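Local coordinates for protein ECF RNA polymerase sigma factor SigD (Mycobacterium tuberculosis, PDB 3VFZ) that probably directs RNA polymerase to specific promoters as an alternative sigma factor, the present chain being its domain that binds the -35 promoter element, at residues I31-Q36 against L72-D77. Numbering follows the deposited sequence.
Sequences ILPAKQ and LQRLKD
The CA atoms of Leu-32 and Arg-74 lie 7.4 Å apart where the turn leading through the N-cap Pro-33 into helix 34-46 passes over the C-terminal part of helix 61-80. Arg-74 makes the largest single contribution and touches all four residues of 31-36 that take part, its side chain reaching across the turn. Methyl CD2 of Leu-32 lies 3.8 Å from both CB and CD of Arg-74, the two side chains running antiparallel as they pass. A bend at chi3 (126°) then turns the guanidinium over the Ile-31 carbonyl, so that Ile-31 O sits over one face, 3.4 Å from Arg-74 NH1 at an angle too poor for a hydrogen bond. CG2 of Ile-31 meets the same nitrogen at 3.7 Å, and Pro-33 CD approaches Arg-74 NE obliquely. Gln-36 lies nearly perpendicular to the arginine, its OE1 3.9 Å from Arg-74 CD and its amide plane turned 63° from the guanidinium. Deeper in, Leu-32 CD1 reaches Leu-75 CD2 at 4.2 Å; both leucines also touch Leu-40, joining the two helices within sigma-70 region 4, the domain with the predicted helix-turn-helix. The contact thus rests on leucine methyls and the aliphatic part of an arginine, while the carbonyl over the guanidinium face probably adds a modest electrostatic attraction without fixing the group by a directed bond.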
# COMPACT_ATOMS: atom_id res chain seq x y z
N ILE A 31 -9.51 -2.53 -3.33
CA ILE A 31 -10.08 -1.21 -3.59
C ILE A 31 -9.02 -0.24 -4.14
O ILE A 31 -9.35 0.75 -4.79
CB ILE A 31 -10.68 -0.65 -2.27
CG1 ILE A 31 -12.20 -0.48 -2.39
CG2 ILE A 31 -9.97 0.62 -1.83
CD1 ILE A 31 -12.94 -1.80 -2.51
N LEU A 32 -7.75 -0.55 -3.87
CA LEU A 32 -6.62 0.30 -4.26
C LEU A 32 -6.10 -0.05 -5.64
O LEU A 32 -6.27 -1.18 -6.11
CB LEU A 32 -5.46 0.09 -3.27
CG LEU A 32 -5.70 0.35 -1.79
CD1 LEU A 32 -4.46 -0.04 -0.97
CD2 LEU A 32 -6.06 1.82 -1.60
N PRO A 33 -5.41 0.91 -6.30
CA PRO A 33 -4.65 0.60 -7.51
C PRO A 33 -3.63 -0.49 -7.19
O PRO A 33 -3.12 -0.53 -6.06
CB PRO A 33 -3.92 1.91 -7.82
CG PRO A 33 -4.73 2.96 -7.15
CD PRO A 33 -5.30 2.33 -5.92
N ALA A 34 -3.36 -1.35 -8.16
CA ALA A 34 -2.40 -2.43 -7.98
C ALA A 34 -1.10 -1.96 -7.34
O ALA A 34 -0.56 -2.63 -6.45
CB ALA A 34 -2.12 -3.10 -9.34
N LYS A 35 -0.58 -0.82 -7.79
CA LYS A 35 0.72 -0.35 -7.34
C LYS A 35 0.73 -0.03 -5.85
O LYS A 35 1.72 -0.25 -5.16
CB LYS A 35 1.14 0.88 -8.15
CG LYS A 35 2.38 1.58 -7.62
CD LYS A 35 3.31 1.96 -8.75
CE LYS A 35 3.76 0.72 -9.51
NZ LYS A 35 4.66 1.05 -10.66
N GLN A 36 -0.38 0.51 -5.38
CA GLN A 36 -0.51 0.86 -3.98
C GLN A 36 -0.66 -0.41 -3.13
O GLN A 36 -0.12 -0.48 -2.02
CB GLN A 36 -1.70 1.81 -3.77
CG GLN A 36 -1.47 3.21 -4.36
CD GLN A 36 -2.68 4.12 -4.24
OE1 GLN A 36 -3.59 3.86 -3.46
NE2 GLN A 36 -2.70 5.19 -5.02
N LEU A 72 -3.33 5.18 2.21
CA LEU A 72 -3.88 5.23 3.56
C LEU A 72 -5.16 6.06 3.60
O LEU A 72 -6.08 5.76 4.37
CB LEU A 72 -2.86 5.76 4.55
CG LEU A 72 -1.60 4.91 4.71
CD1 LEU A 72 -0.92 5.24 6.02
CD2 LEU A 72 -1.94 3.43 4.66
N GLN A 73 -5.21 7.09 2.77
CA GLN A 73 -6.39 7.95 2.72
C GLN A 73 -7.60 7.20 2.17
O GLN A 73 -8.70 7.32 2.71
CB GLN A 73 -6.11 9.22 1.91
CG GLN A 73 -7.28 10.19 1.90
CD GLN A 73 -7.64 10.67 3.29
OE1 GLN A 73 -8.71 10.35 3.82
NE2 GLN A 73 -6.74 11.42 3.91
N ARG A 74 -7.41 6.44 1.09
CA ARG A 74 -8.49 5.63 0.52
C ARG A 74 -8.92 4.57 1.53
O ARG A 74 -10.12 4.35 1.73
CB ARG A 74 -8.05 4.93 -0.78
CG ARG A 74 -7.91 5.83 -2.00
CD ARG A 74 -7.28 5.04 -3.16
NE ARG A 74 -8.06 5.08 -4.40
CZ ARG A 74 -9.25 4.50 -4.57
NH1 ARG A 74 -9.83 3.85 -3.58
NH2 ARG A 74 -9.86 4.60 -5.74
N LEU A 75 -7.96 3.93 2.18
CA LEU A 75 -8.28 2.93 3.19
C LEU A 75 -9.03 3.56 4.34
O LEU A 75 -10.03 3.02 4.80
CB LEU A 75 -7.02 2.25 3.71
CG LEU A 75 -6.30 1.44 2.63
CD1 LEU A 75 -5.00 0.92 3.17
CD2 LEU A 75 -7.20 0.29 2.18
N LYS A 76 -8.53 4.69 4.83
CA LYS A 76 -9.18 5.33 5.97
C LYS A 76 -10.63 5.63 5.59
O LYS A 76 -11.54 5.37 6.37
CB LYS A 76 -8.45 6.60 6.39
CG LYS A 76 -9.06 7.29 7.62
CD LYS A 76 -8.25 8.54 8.00
CE LYS A 76 -8.90 9.31 9.17
NZ LYS A 76 -10.31 9.67 8.86
N ASP A 77 -10.84 6.18 4.39
CA ASP A 77 -12.19 6.45 3.89
C ASP A 77 -13.11 5.23 4.03
O ASP A 77 -14.21 5.32 4.59
CB ASP A 77 -12.16 6.88 2.41
CG ASP A 77 -11.72 8.33 2.23
OD1 ASP A 77 -11.53 9.04 3.24
OD2 ASP A 77 -11.57 8.77 1.06